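Local coordinates for twin-arginine translocation pathway signal (Rhodoferax ferrireducens, PDB 5IM2), which probably serves as the extracytoplasmic solute-binding protein of a TRAP transporter and holds benzoate in the cleft between its two lobes, at residues H54-P59 and P213-P218; N62-M67 and F85-A90; F123-V128 and R351-T356; T195-K200 and A333-A338. All coordinates share one frame; numbering follows the deposited sequence.

Interaction 1. Residues H54-P59 and P213-P218. With BEZ (benzoic acid), chain B.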
loop_
_atom_site.group_PDB
_atom_site.type_symbol
_atom_site.label_atom_id
_atom_site.label_comp_id
_atom_site.label_asym_id
_atom_site.label_seq_id
_atom_site.Cartn_x
_atom_site.Cartn_y
_atom_site.Cartn_z
ATOM N N HIS A 54 -14.574 -3.156 7.045
ATOM C CA HIS A 54 -13.677 -2.793 8.138
ATOM C C HIS A 54 -12.303 -2.424 7.601
ATOM O O HIS A 54 -11.771 -3.125 6.736
ATOM C CB HIS A 54 -13.516 -3.976 9.145
ATOM C CG HIS A 54 -13.034 -3.598 10.511
ATOM N ND1 HIS A 54 -12.465 -4.526 11.355
ATOM C CD2 HIS A 54 -13.096 -2.442 11.217
ATOM C CE1 HIS A 54 -12.147 -3.950 12.500
ATOM N NE2 HIS A 54 -12.514 -2.683 12.440
ATOM N N THR A 55 -11.698 -1.377 8.164
ATOM C CA THR A 55 -10.324 -1.028 7.814
ATOM C C THR A 55 -9.706 -0.203 8.931
ATOM O O THR A 55 -10.353 0.118 9.935
ATOM C CB THR A 55 -10.290 -0.271 6.472
ATOM O OG1 THR A 55 -8.941 -0.044 6.049
ATOM C CG2 THR A 55 -10.998 1.071 6.571
ATOM N N PHE A 56 -8.438 0.155 8.742
ATOM C CA PHE A 56 -7.638 0.806 9.773
ATOM C C PHE A 56 -7.477 2.308 9.536
ATOM O O PHE A 56 -6.933 3.018 10.403
ATOM C CB PHE A 56 -6.252 0.116 9.857
ATOM C CG PHE A 56 -5.425 0.275 8.599
ATOM C CD1 PHE A 56 -4.572 1.353 8.441
ATOM C CD2 PHE A 56 -5.491 -0.651 7.572
ATOM C CE1 PHE A 56 -3.834 1.514 7.284
ATOM C CE2 PHE A 56 -4.749 -0.484 6.407
ATOM C CZ PHE A 56 -3.908 0.593 6.279
ATOM N N MET A 57 -7.988 2.819 8.406
ATOM C CA MET A 57 -7.869 4.228 8.073
ATOM C C MET A 57 -8.751 5.072 8.980
ATOM O O MET A 57 -9.840 4.659 9.385
ATOM C CB MET A 57 -8.277 4.470 6.617
ATOM C CG MET A 57 -7.409 3.751 5.589
ATOM S SD MET A 57 -5.639 4.087 5.758
ATOM C CE MET A 57 -5.571 5.848 5.393
ATOM N N ALA A 58 -8.261 6.265 9.289
ATOM C CA ALA A 58 -9.070 7.266 9.959
ATOM C C ALA A 58 -10.157 7.765 9.019
ATOM O O ALA A 58 -9.928 7.885 7.816
ATOM C CB ALA A 58 -8.207 8.440 10.384
ATOM N N PRO A 59 -11.338 8.113 9.537
ATOM C CA PRO A 59 -12.382 8.620 8.630
ATOM C C PRO A 59 -12.016 9.915 7.908
ATOM O O PRO A 59 -12.487 10.139 6.786
ATOM C CB PRO A 59 -13.597 8.810 9.551
ATOM C CG PRO A 59 -13.059 8.879 10.909
ATOM C CD PRO A 59 -11.801 8.037 10.925
ATOM N N PRO A 213 2.160 -0.925 11.694
ATOM C CA PRO A 213 1.117 -0.386 10.822
ATOM C C PRO A 213 0.875 1.101 11.039
ATOM O O PRO A 213 1.266 1.703 12.040
ATOM C CB PRO A 213 -0.114 -1.203 11.210
ATOM C CG PRO A 213 0.102 -1.503 12.612
ATOM C CD PRO A 213 1.576 -1.760 12.762
ATOM N N LEU A 214 0.165 1.681 10.069
ATOM C CA LEU A 214 -0.012 3.129 10.022
ATOM C C LEU A 214 -0.487 3.722 11.342
ATOM O O LEU A 214 0.126 4.701 11.787
ATOM C CB LEU A 214 -1.000 3.491 8.905
ATOM C CG LEU A 214 -1.312 4.992 8.716
ATOM C CD1 LEU A 214 -0.146 5.746 8.064
ATOM C CD2 LEU A 214 -2.600 5.196 7.900
ATOM N N PRO A 215 -1.542 3.212 12.004
ATOM C CA PRO A 215 -2.091 3.936 13.171
ATOM C C PRO A 215 -1.134 4.021 14.348
ATOM O O PRO A 215 -1.340 4.884 15.213
ATOM C CB PRO A 215 -3.344 3.130 13.541
ATOM C CG PRO A 215 -3.629 2.290 12.348
ATOM C CD PRO A 215 -2.297 1.985 11.749
ATOM N N ALA A 216 -0.110 3.152 14.396
ATOM C CA ALA A 216 0.868 3.116 15.472
ATOM C C ALA A 216 1.916 4.219 15.349
ATOM O O ALA A 216 2.706 4.411 16.275
ATOM C CB ALA A 216 1.550 1.738 15.489
ATOM N N ILE A 217 1.958 4.941 14.231
ATOM C CA ILE A 217 3.106 5.799 13.942
ATOM C C ILE A 217 3.124 7.005 14.873
ATOM O O ILE A 217 4.191 7.330 15.412
ATOM C CB ILE A 217 3.138 6.211 12.462
ATOM C CG1 ILE A 217 3.561 5.003 11.619
ATOM C CG2 ILE A 217 4.135 7.334 12.216
ATOM C CD1 ILE A 217 3.382 5.199 10.142
ATOM N N PRO A 218 1.994 7.687 15.106
ATOM C CA PRO A 218 2.027 8.842 16.026
ATOM C C PRO A 218 2.558 8.522 17.420
ATOM O O PRO A 218 3.408 9.262 17.942
ATOM C CB PRO A 218 0.553 9.277 16.064
ATOM C CG PRO A 218 0.015 8.891 14.767
ATOM C CD PRO A 218 0.699 7.609 14.390
HETATM C C BEZ B . 1.367 2.557 5.375
HETATM O O1 BEZ B . 2.543 2.905 5.067
HETATM O O2 BEZ B . 1.194 1.728 6.300
HETATM C C1 BEZ B . 0.195 3.160 4.662
HETATM C C2 BEZ B . -1.097 2.761 4.995
HETATM C C3 BEZ B . -2.174 3.360 4.340
HETATM C C4 BEZ B . -1.945 4.313 3.362
HETATM C C5 BEZ B . -0.660 4.686 3.018
HETATM C C6 BEZ B . 0.425 4.101 3.678
#
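The ring of F56 and the side chain of L214 meet across the ligand cleft at about a right angle, with CE1 of F56 3.8 Å from CB of L214. Chi1 of 65° sets the F56 ring between its own backbone N and carbonyl carbon and turns it toward 213-218, where it fits the shallow notch between L214 and P215. CB and CD2 of L214 form one wall of that notch; on the other, CD of P215 comes within 4.1 Å of CD1 of F56, and CG of the same proline lies 3.9 Å from O of F56. M57 starts out away from this segment, but its chain bends at chi2 (-54°) and chi3 (-65°), which brings the sulfur back. SD of M57 then lies 3.9 Å from CD2 of L214, and the same methyl also touches CE1 of F56. F56, M57 and L214 form part of the wall around benzoate. The ligand meets F56 at the ring edge, C2 of benzoate 3.8 Å from CZ of F56, while SD of M57 stands 3.8 Å from C3 of benzoate. An alanine in place of F56 would probably open a gap beside L214 and P215 and leave C2 of benzoate without its edge contact. Y118 and R192 hydrogen-bond the ligand, and the Y118 hydroxyl also bonds L214 N. Apolar walls around the ring and polar groups at the carboxylate make up the benzoate pocket of this family 7 solute-binding protein.

Interaction 2. Residues N62-M67 and F85-A90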
loop_
_atom_site.group_PDB
_atom_site.type_symbol
_atom_site.label_atom_id
_atom_site.label_comp_id
_atom_site.label_asym_id
_atom_site.label_seq_id
_atom_site.Cartn_x
_atom_site.Cartn_y
_atom_site.Cartn_z
ATOM N N ASN A 62 -7.754 10.747 3.113
ATOM C CA ASN A 62 -7.953 10.653 1.669
ATOM C C ASN A 62 -8.501 9.284 1.277
ATOM O O ASN A 62 -9.416 9.187 0.460
ATOM C CB ASN A 62 -6.620 10.929 0.943
ATOM C CG ASN A 62 -6.681 10.645 -0.547
ATOM O OD1 ASN A 62 -7.575 11.135 -1.249
ATOM N ND2 ASN A 62 -5.708 9.880 -1.049
ATOM N N VAL A 63 -7.950 8.206 1.829
ATOM C CA VAL A 63 -8.442 6.872 1.473
ATOM C C VAL A 63 -9.910 6.701 1.839
ATOM O O VAL A 63 -10.725 6.267 1.014
ATOM C CB VAL A 63 -7.597 5.774 2.127
ATOM C CG1 VAL A 63 -8.272 4.443 1.908
ATOM C CG2 VAL A 63 -6.208 5.756 1.534
ATOM N N TRP A 64 -10.270 6.946 3.105
ATOM C CA TRP A 64 -11.658 6.713 3.487
ATOM C C TRP A 64 -12.599 7.564 2.651
ATOM O O TRP A 64 -13.596 7.063 2.118
ATOM C CB TRP A 64 -11.854 6.994 4.969
ATOM C CG TRP A 64 -13.240 6.688 5.502
ATOM C CD1 TRP A 64 -14.187 7.593 5.857
ATOM C CD2 TRP A 64 -13.783 5.396 5.828
ATOM N NE1 TRP A 64 -15.296 6.955 6.335
ATOM C CE2 TRP A 64 -15.071 5.605 6.333
ATOM C CE3 TRP A 64 -13.304 4.086 5.721
ATOM C CZ2 TRP A 64 -15.898 4.557 6.740
ATOM C CZ3 TRP A 64 -14.126 3.050 6.129
ATOM C CH2 TRP A 64 -15.399 3.287 6.631
ATOM N N GLN A 65 -12.297 8.865 2.533
ATOM C CA GLN A 65 -13.226 9.807 1.919
ATOM C C GLN A 65 -13.321 9.609 0.413
ATOM O O GLN A 65 -14.416 9.691 -0.164
ATOM C CB GLN A 65 -12.800 11.249 2.228
ATOM C CG GLN A 65 -12.864 11.660 3.674
ATOM C CD GLN A 65 -14.264 11.826 4.173
ATOM O OE1 GLN A 65 -15.160 12.201 3.416
ATOM N NE2 GLN A 65 -14.477 11.542 5.464
ATOM N N ASN A 66 -12.192 9.363 -0.252
ATOM C CA ASN A 66 -12.157 9.391 -1.710
ATOM C C ASN A 66 -11.990 8.037 -2.360
ATOM O O ASN A 66 -12.112 7.949 -3.594
ATOM C CB ASN A 66 -11.014 10.292 -2.188
ATOM C CG ASN A 66 -11.190 11.712 -1.746
ATOM O OD1 ASN A 66 -12.303 12.265 -1.808
ATOM N ND2 ASN A 66 -10.114 12.317 -1.271
ATOM N N MET A 67 -11.726 6.989 -1.581
ATOM C CA MET A 67 -11.666 5.633 -2.114
ATOM C C MET A 67 -12.728 4.743 -1.500
ATOM O O MET A 67 -13.620 4.272 -2.216
ATOM C CB MET A 67 -10.261 5.044 -1.888
ATOM C CG MET A 67 -9.221 5.830 -2.646
ATOM S SD MET A 67 -7.525 5.593 -2.082
ATOM C CE MET A 67 -7.386 3.830 -2.231
ATOM N N PHE A 85 -24.105 -0.937 3.228
ATOM C CA PHE A 85 -22.913 -1.232 4.010
ATOM C C PHE A 85 -23.034 -0.695 5.424
ATOM O O PHE A 85 -23.529 0.419 5.637
ATOM C CB PHE A 85 -21.704 -0.631 3.377
ATOM C CG PHE A 85 -21.379 -1.209 2.029
ATOM C CD1 PHE A 85 -21.942 -0.674 0.873
ATOM C CD2 PHE A 85 -20.505 -2.277 1.919
ATOM C CE1 PHE A 85 -21.644 -1.185 -0.354
ATOM C CE2 PHE A 85 -20.202 -2.811 0.677
ATOM C CZ PHE A 85 -20.772 -2.261 -0.462
ATOM N N GLU A 86 -22.573 -1.497 6.385
ATOM C CA GLU A 86 -22.224 -1.014 7.717
ATOM C C GLU A 86 -20.710 -0.938 7.719
ATOM O O GLU A 86 -20.030 -1.971 7.703
ATOM C CB GLU A 86 -22.739 -1.924 8.829
ATOM C CG GLU A 86 -24.233 -1.874 8.971
ATOM C CD GLU A 86 -24.729 -2.813 10.027
ATOM O OE1 GLU A 86 -24.179 -3.935 10.119
ATOM O OE2 GLU A 86 -25.659 -2.425 10.765
ATOM N N ALA A 87 -20.192 0.281 7.639
ATOM C CA ALA A 87 -18.781 0.516 7.405
ATOM C C ALA A 87 -18.113 0.963 8.698
ATOM O O ALA A 87 -18.650 1.794 9.422
ATOM C CB ALA A 87 -18.581 1.571 6.325
ATOM N N TYR A 88 -16.901 0.476 8.926
ATOM C CA TYR A 88 -16.184 0.734 10.177
ATOM C C TYR A 88 -14.742 1.136 9.891
ATOM O O TYR A 88 -13.933 0.279 9.471
ATOM C CB TYR A 88 -16.243 -0.492 11.064
ATOM C CG TYR A 88 -17.662 -0.840 11.427
ATOM C CD1 TYR A 88 -18.342 -0.118 12.390
ATOM C CD2 TYR A 88 -18.329 -1.865 10.786
ATOM C CE1 TYR A 88 -19.645 -0.428 12.732
ATOM C CE2 TYR A 88 -19.633 -2.189 11.130
ATOM C CZ TYR A 88 -20.288 -1.452 12.094
ATOM O OH TYR A 88 -21.598 -1.730 12.459
ATOM N N PRO A 89 -14.390 2.409 10.028
ATOM C CA PRO A 89 -12.994 2.825 9.903
ATOM C C PRO A 89 -12.246 2.633 11.227
ATOM O O PRO A 89 -12.815 2.217 12.220
ATOM C CB PRO A 89 -13.114 4.296 9.541
ATOM C CG PRO A 89 -14.351 4.743 10.317
ATOM C CD PRO A 89 -15.277 3.546 10.367
ATOM N N ALA A 90 -10.942 2.957 11.211
ATOM C CA ALA A 90 -10.171 3.183 12.443
ATOM C C ALA A 90 -10.204 1.966 13.375
ATOM O O ALA A 90 -10.250 2.084 14.618
ATOM C CB ALA A 90 -10.681 4.433 13.141
#
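This contact belongs to the beta-alpha-beta unit of strand 49-55, helix 62-78 and strand 83-88, where W64 of the helix packs on the end of strand 83-88 and the proline just beyond it. The indole lies over P89: CB of P89 sits 3.6 Å from the centroid of the six-membered ring and only 5° off its normal, a CH-pi contact. CD of the proline ring comes 3.7 Å from CH2 of W64. The same CH2 is the foremost atom of the indole toward the strand, reaching 3.6 Å from CB of A87, and Y88 N approaches near the ring plane at the edge. With CG anti to the backbone N (chi1 -176°), the ring extends from the helix toward this strand end. A serine in place of W64 would probably leave the P89 ring without its aromatic cover and open a gap beside A87. Around the contact, W64 also touches T55 of strand 49-55 and P59 in the following loop, strand 83-88 pairs with strand 49-55, and V63 and M67 face helix 289-301.

Interaction 3. Residues F123-V128 and R351-T356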
loop_
_atom_site.group_PDB
_atom_site.type_symbol
_atom_site.label_atom_id
_atom_site.label_comp_id
_atom_site.label_asym_id
_atom_site.label_seq_id
_atom_site.Cartn_x
_atom_site.Cartn_y
_atom_site.Cartn_z
ATOM N N PHE A 123 1.968 -13.453 2.633
ATOM C CA PHE A 123 1.671 -13.215 1.217
ATOM C C PHE A 123 2.973 -12.890 0.489
ATOM O O PHE A 123 3.222 -11.754 0.088
ATOM C CB PHE A 123 0.636 -12.105 1.044
ATOM C CG PHE A 123 -0.598 -12.311 1.827
ATOM C CD1 PHE A 123 -1.532 -13.278 1.442
ATOM C CD2 PHE A 123 -0.841 -11.578 2.988
ATOM C CE1 PHE A 123 -2.694 -13.494 2.178
ATOM C CE2 PHE A 123 -1.995 -11.783 3.715
ATOM C CZ PHE A 123 -2.937 -12.739 3.305
ATOM N N PRO A 124 3.843 -13.890 0.308
ATOM C CA PRO A 124 5.184 -13.593 -0.202
ATOM C C PRO A 124 5.217 -13.144 -1.645
ATOM O O PRO A 124 6.075 -12.329 -1.992
ATOM C CB PRO A 124 5.924 -14.919 -0.016
ATOM C CG PRO A 124 4.867 -15.963 -0.006
ATOM C CD PRO A 124 3.687 -15.307 0.666
ATOM N N ARG A 125 4.344 -13.645 -2.519
ATOM C CA ARG A 125 4.554 -13.343 -3.937
ATOM C C ARG A 125 4.119 -11.927 -4.332
ATOM O O ARG A 125 4.699 -11.335 -5.257
ATOM C CB ARG A 125 3.826 -14.376 -4.791
ATOM C CG ARG A 125 4.471 -15.722 -4.781
ATOM C CD ARG A 125 3.575 -16.775 -5.358
ATOM N NE ARG A 125 2.577 -17.177 -4.392
ATOM C CZ ARG A 125 1.757 -18.214 -4.544
ATOM N NH1 ARG A 125 1.785 -18.947 -5.654
ATOM N NH2 ARG A 125 0.895 -18.506 -3.588
ATOM N N ILE A 126 3.115 -11.350 -3.658
ATOM C CA ILE A 126 2.686 -10.008 -4.021
ATOM C C ILE A 126 3.749 -8.972 -3.667
ATOM O O ILE A 126 3.728 -7.838 -4.174
ATOM C CB ILE A 126 1.339 -9.675 -3.354
ATOM C CG1 ILE A 126 0.756 -8.430 -4.002
ATOM C CG2 ILE A 126 1.475 -9.486 -1.864
ATOM C CD1 ILE A 126 -0.580 -7.979 -3.382
ATOM N N GLU A 127 4.700 -9.354 -2.808
ATOM C CA GLU A 127 5.754 -8.458 -2.348
ATOM C C GLU A 127 6.686 -7.979 -3.455
ATOM O O GLU A 127 7.469 -7.059 -3.216
ATOM C CB GLU A 127 6.639 -9.143 -1.302
ATOM C CG GLU A 127 6.053 -9.489 0.022
ATOM C CD GLU A 127 7.087 -10.233 0.900
ATOM O OE1 GLU A 127 8.045 -10.877 0.357
ATOM O OE2 GLU A 127 6.946 -10.183 2.131
ATOM N N VAL A 128 6.636 -8.579 -4.646
ATOM C CA VAL A 128 7.494 -8.157 -5.742
ATOM C C VAL A 128 7.291 -6.665 -6.022
ATOM O O VAL A 128 8.211 -5.963 -6.466
ATOM C CB VAL A 128 7.215 -9.045 -6.975
ATOM C CG1 VAL A 128 5.834 -8.778 -7.561
ATOM C CG2 VAL A 128 8.324 -8.891 -8.002
ATOM N N ARG A 351 12.597 -15.999 -10.311
ATOM C CA ARG A 351 13.035 -15.279 -11.503
ATOM C C ARG A 351 11.875 -14.992 -12.444
ATOM O O ARG A 351 11.756 -13.878 -12.965
ATOM C CB ARG A 351 14.111 -16.108 -12.223
ATOM C CG ARG A 351 14.596 -15.513 -13.535
ATOM C CD ARG A 351 15.058 -14.084 -13.337
ATOM N NE ARG A 351 15.906 -13.951 -12.152
ATOM C CZ ARG A 351 16.186 -12.798 -11.550
ATOM N NH1 ARG A 351 15.680 -11.663 -12.013
ATOM N NH2 ARG A 351 16.968 -12.779 -10.477
ATOM N N GLN A 352 10.987 -15.979 -12.661
ATOM C CA GLN A 352 9.828 -15.726 -13.515
ATOM C C GLN A 352 8.935 -14.655 -12.912
ATOM O O GLN A 352 8.419 -13.799 -13.635
ATOM C CB GLN A 352 9.027 -17.005 -13.750
ATOM C CG GLN A 352 7.812 -16.837 -14.686
ATOM C CD GLN A 352 8.211 -16.475 -16.093
ATOM O OE1 GLN A 352 8.955 -17.219 -16.761
ATOM N NE2 GLN A 352 7.731 -15.313 -16.563
ATOM N N LEU A 353 8.721 -14.687 -11.587
ATOM C CA LEU A 353 7.801 -13.724 -10.988
ATOM C C LEU A 353 8.309 -12.297 -11.144
ATOM O O LEU A 353 7.535 -11.369 -11.414
ATOM C CB LEU A 353 7.580 -14.054 -9.515
ATOM C CG LEU A 353 6.833 -15.378 -9.262
ATOM C CD1 LEU A 353 6.902 -15.678 -7.802
ATOM C CD2 LEU A 353 5.341 -15.344 -9.758
ATOM N N LEU A 354 9.611 -12.097 -10.963
ATOM C CA LEU A 354 10.156 -10.749 -11.068
ATOM C C LEU A 354 10.152 -10.261 -12.513
ATOM O O LEU A 354 9.838 -9.090 -12.783
ATOM C CB LEU A 354 11.561 -10.718 -10.485
ATOM C CG LEU A 354 12.312 -9.386 -10.598
ATOM C CD1 LEU A 354 11.620 -8.297 -9.817
ATOM C CD2 LEU A 354 13.734 -9.540 -10.107
ATOM N N THR A 355 10.482 -11.158 -13.441
ATOM C CA THR A 355 10.432 -10.867 -14.873
ATOM C C THR A 355 9.018 -10.480 -15.296
ATOM O O THR A 355 8.812 -9.470 -15.995
ATOM C CB THR A 355 10.954 -12.089 -15.651
ATOM O OG1 THR A 355 12.315 -12.326 -15.288
ATOM C CG2 THR A 355 10.911 -11.880 -17.147
ATOM N N THR A 356 8.027 -11.252 -14.853
ATOM C CA THR A 356 6.657 -10.929 -15.204
ATOM C C THR A 356 6.266 -9.584 -14.607
ATOM O O THR A 356 5.626 -8.768 -15.287
ATOM C CB THR A 356 5.735 -12.067 -14.739
ATOM O OG1 THR A 356 5.961 -13.245 -15.556
ATOM C CG2 THR A 356 4.290 -11.693 -14.783
#
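V128 and L354 meet methyl to methyl, CG2 of V128 3.8 Å from CD1 of L354, between a short 3-10 segment and helix 350-367. The valine has CG2 anti to its N, the branch that makes the touch, while CG1 takes the place between N and the carbonyl carbon (chi1 69°). L354 leaves its helix neither toward nor away from 123-128; its CG also stands opposite the backbone N, and chi2 of 64° brings CD1 round to the valine. L353 is turned differently, with CG beside its N (chi1 -67°), and points at the loop. Its CD1 rests 3.9 Å from CG of R125, so the arginine offers its aliphatic stem to the leucine. The R125 chain is extended at chi2 and bends at chi3 (-78°), its guanidinium going to salt bridges with D155 and E156. Y148 of helix 138-152 touches both V128 and L353, and its hydroxyl bonds R125 O. No hydrogen bond crosses between 123-128 and 351-356. The closest pairs are carbon to carbon, with the L353 carbonyl oxygen somewhat farther off, 4.3 Å from CG2 of V128. D155 and E156 hold the guanidinium of R125, which probably allows its buried stem to pack against the leucine.

Interaction 4. Residues T195-K200 and A333-A338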
loop_
_atom_site.group_PDB
_atom_site.type_symbol
_atom_site.label_atom_id
_atom_site.label_comp_id
_atom_site.label_asym_id
_atom_site.label_seq_id
_atom_site.Cartn_x
_atom_site.Cartn_y
_atom_site.Cartn_z
ATOM N N THR A 195 6.127 -2.965 5.805
ATOM C CA THR A 195 6.211 -4.386 5.496
ATOM C C THR A 195 7.676 -4.830 5.532
ATOM O O THR A 195 8.582 -4.007 5.425
ATOM C CB THR A 195 5.664 -4.669 4.117
ATOM O OG1 THR A 195 6.571 -4.085 3.171
ATOM C CG2 THR A 195 4.271 -4.073 3.943
ATOM N N ARG A 196 7.898 -6.149 5.544
ATOM C CA ARG A 196 9.272 -6.671 5.615
ATOM C C ARG A 196 10.114 -6.285 4.391
ATOM O O ARG A 196 11.327 -6.098 4.512
ATOM C CB ARG A 196 9.248 -8.191 5.813
ATOM C CG ARG A 196 9.010 -8.998 4.563
ATOM C CD ARG A 196 9.211 -10.500 4.783
ATOM N NE ARG A 196 9.016 -11.239 3.535
ATOM C CZ ARG A 196 9.589 -12.404 3.234
ATOM N NH1 ARG A 196 10.414 -13.002 4.090
ATOM N NH2 ARG A 196 9.336 -12.975 2.059
ATOM N N GLN A 197 9.538 -6.173 3.178
ATOM C CA GLN A 197 10.424 -5.777 2.088
ATOM C C GLN A 197 10.870 -4.333 2.224
ATOM O O GLN A 197 11.972 -3.997 1.817
ATOM C CB GLN A 197 9.787 -5.976 0.695
ATOM C CG GLN A 197 9.724 -7.392 0.205
ATOM C CD GLN A 197 10.960 -8.197 0.452
ATOM O OE1 GLN A 197 12.082 -7.723 0.241
ATOM N NE2 GLN A 197 10.770 -9.441 0.844
ATOM N N VAL A 198 10.030 -3.447 2.771
ATOM C CA VAL A 198 10.476 -2.072 2.929
ATOM C C VAL A 198 11.474 -1.971 4.075
ATOM O O VAL A 198 12.456 -1.223 3.989
ATOM C CB VAL A 198 9.263 -1.151 3.132
ATOM C CG1 VAL A 198 9.684 0.311 3.207
ATOM C CG2 VAL A 198 8.256 -1.366 2.003
ATOM N N THR A 199 11.261 -2.736 5.156
ATOM C CA THR A 199 12.225 -2.687 6.269
ATOM C C THR A 199 13.543 -3.330 5.876
ATOM O O THR A 199 14.610 -2.858 6.302
ATOM C CB THR A 199 11.672 -3.334 7.540
ATOM O OG1 THR A 199 11.337 -4.700 7.312
ATOM C CG2 THR A 199 10.475 -2.567 8.079
ATOM N N LYS A 200 13.504 -4.339 4.998
ATOM C CA LYS A 200 14.755 -4.896 4.477
ATOM C C LYS A 200 15.531 -3.854 3.686
ATOM O O LYS A 200 16.761 -3.735 3.829
ATOM C CB LYS A 200 14.453 -6.127 3.632
ATOM C CG LYS A 200 14.125 -7.333 4.482
ATOM C CD LYS A 200 13.797 -8.546 3.642
ATOM C CE LYS A 200 13.148 -9.640 4.494
ATOM N NZ LYS A 200 13.971 -9.976 5.693
ATOM N N ALA A 333 20.213 -2.793 -4.130
ATOM C CA ALA A 333 20.100 -3.695 -5.269
ATOM C C ALA A 333 19.999 -5.152 -4.840
ATOM O O ALA A 333 19.465 -5.996 -5.577
ATOM C CB ALA A 333 21.315 -3.494 -6.175
ATOM N N VAL A 334 20.518 -5.477 -3.663
ATOM C CA VAL A 334 20.482 -6.855 -3.224
ATOM C C VAL A 334 19.081 -7.272 -2.790
ATOM O O VAL A 334 18.804 -8.467 -2.708
ATOM C CB VAL A 334 21.506 -7.082 -2.098
ATOM C CG1 VAL A 334 21.276 -6.128 -0.969
ATOM C CG2 VAL A 334 21.458 -8.525 -1.615
ATOM N N VAL A 335 18.184 -6.318 -2.500
ATOM C CA VAL A 335 16.882 -6.689 -1.957
ATOM C C VAL A 335 16.128 -7.589 -2.927
ATOM O O VAL A 335 15.513 -8.572 -2.512
ATOM C CB VAL A 335 16.029 -5.453 -1.593
ATOM C CG1 VAL A 335 14.682 -5.881 -1.029
ATOM C CG2 VAL A 335 16.726 -4.611 -0.558
ATOM N N GLU A 336 16.121 -7.245 -4.222
ATOM C CA GLU A 336 15.386 -8.071 -5.184
ATOM C C GLU A 336 16.064 -9.415 -5.409
ATOM O O GLU A 336 15.371 -10.404 -5.652
ATOM C CB GLU A 336 15.210 -7.338 -6.521
ATOM C CG GLU A 336 16.426 -7.268 -7.356
ATOM C CD GLU A 336 16.140 -6.600 -8.683
ATOM O OE1 GLU A 336 15.180 -5.801 -8.737
ATOM O OE2 GLU A 336 16.856 -6.882 -9.668
ATOM N N VAL A 337 17.403 -9.465 -5.355
ATOM C CA VAL A 337 18.131 -10.732 -5.452
ATOM C C VAL A 337 17.741 -11.668 -4.308
ATOM O O VAL A 337 17.472 -12.867 -4.505
ATOM C CB VAL A 337 19.644 -10.446 -5.466
ATOM C CG1 VAL A 337 20.449 -11.720 -5.270
ATOM C CG2 VAL A 337 19.990 -9.768 -6.789
ATOM N N ALA A 338 17.698 -11.131 -3.092
ATOM C CA ALA A 338 17.290 -11.929 -1.940
ATOM C C ALA A 338 15.834 -12.382 -2.020
ATOM O O ALA A 338 15.499 -13.474 -1.543
ATOM C CB ALA A 338 17.524 -11.124 -0.666
HETATM O O HOH W 1 14.445 -9.220 -0.066
#
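Residues 196-200 form the first turn and more of helix 196-205, with T195 at its N-cap position, while 334-338 belong to helix 334-345. The two backbones come nearest at K200 and V335, their CA atoms 7.0 Å apart. T199 N bonds T195 O and K200 N bonds R196 O, and across the way A338 N bonds V334 O, a regular helical bond of 2.9 Å. V335 points at helix 196-205 and supplies the larger share of the contact. Its CG1, anti to the backbone N (chi1 -180°), reaches 3.4 Å from OE1 of Q197, so a methyl lies against the amide oxygen, and the two side chains run past each other in opposite directions. This joins two helices far apart in the sequence of the family 7 solute-binding fold, the first following strand 190-193 of the six-stranded sheet. Q197 leaves its helix to one side, but a bend at chi2 (-43°) swings the amide across. A water then completes the polar link: it donates to OE1 of Q197 at 2.8 Å and to O of V335 at 2.7 Å, giving both oxygens a partner. The other end of the amide, NE2, bonds OE1 of E127, which probably sets which way round the amide lies. K200 starts toward V335, yet its long chain leads off, and its nearest approach to V335 is by its backbone, C of K200 to CG2 of V335 4.5 Å.

Interactions 1 and 2 have centres 11 Å apart and touch: M57 O and A90 N are probably hydrogen-bonded, and both contacts reach the five-stranded sheet through strands 49-55 and 83-88. Interactions 3 and 4 form a second pair, centres about 12 Å apart, joined by the E127-R196 salt bridge; their helices 334-345 and 350-367 follow each other in sequence. Interaction 2 is nested within the loop closed by interaction 1, and interaction 4 within that of 3, whereas interaction 1 crosses both 3 and 4. Centres of the two pairs lie 24 to 31 Å apart. Benzoate touches interaction 1, with 3 and 4 farther off; the chain passes between these regions, consistent with the two-lobed solute-binding fold.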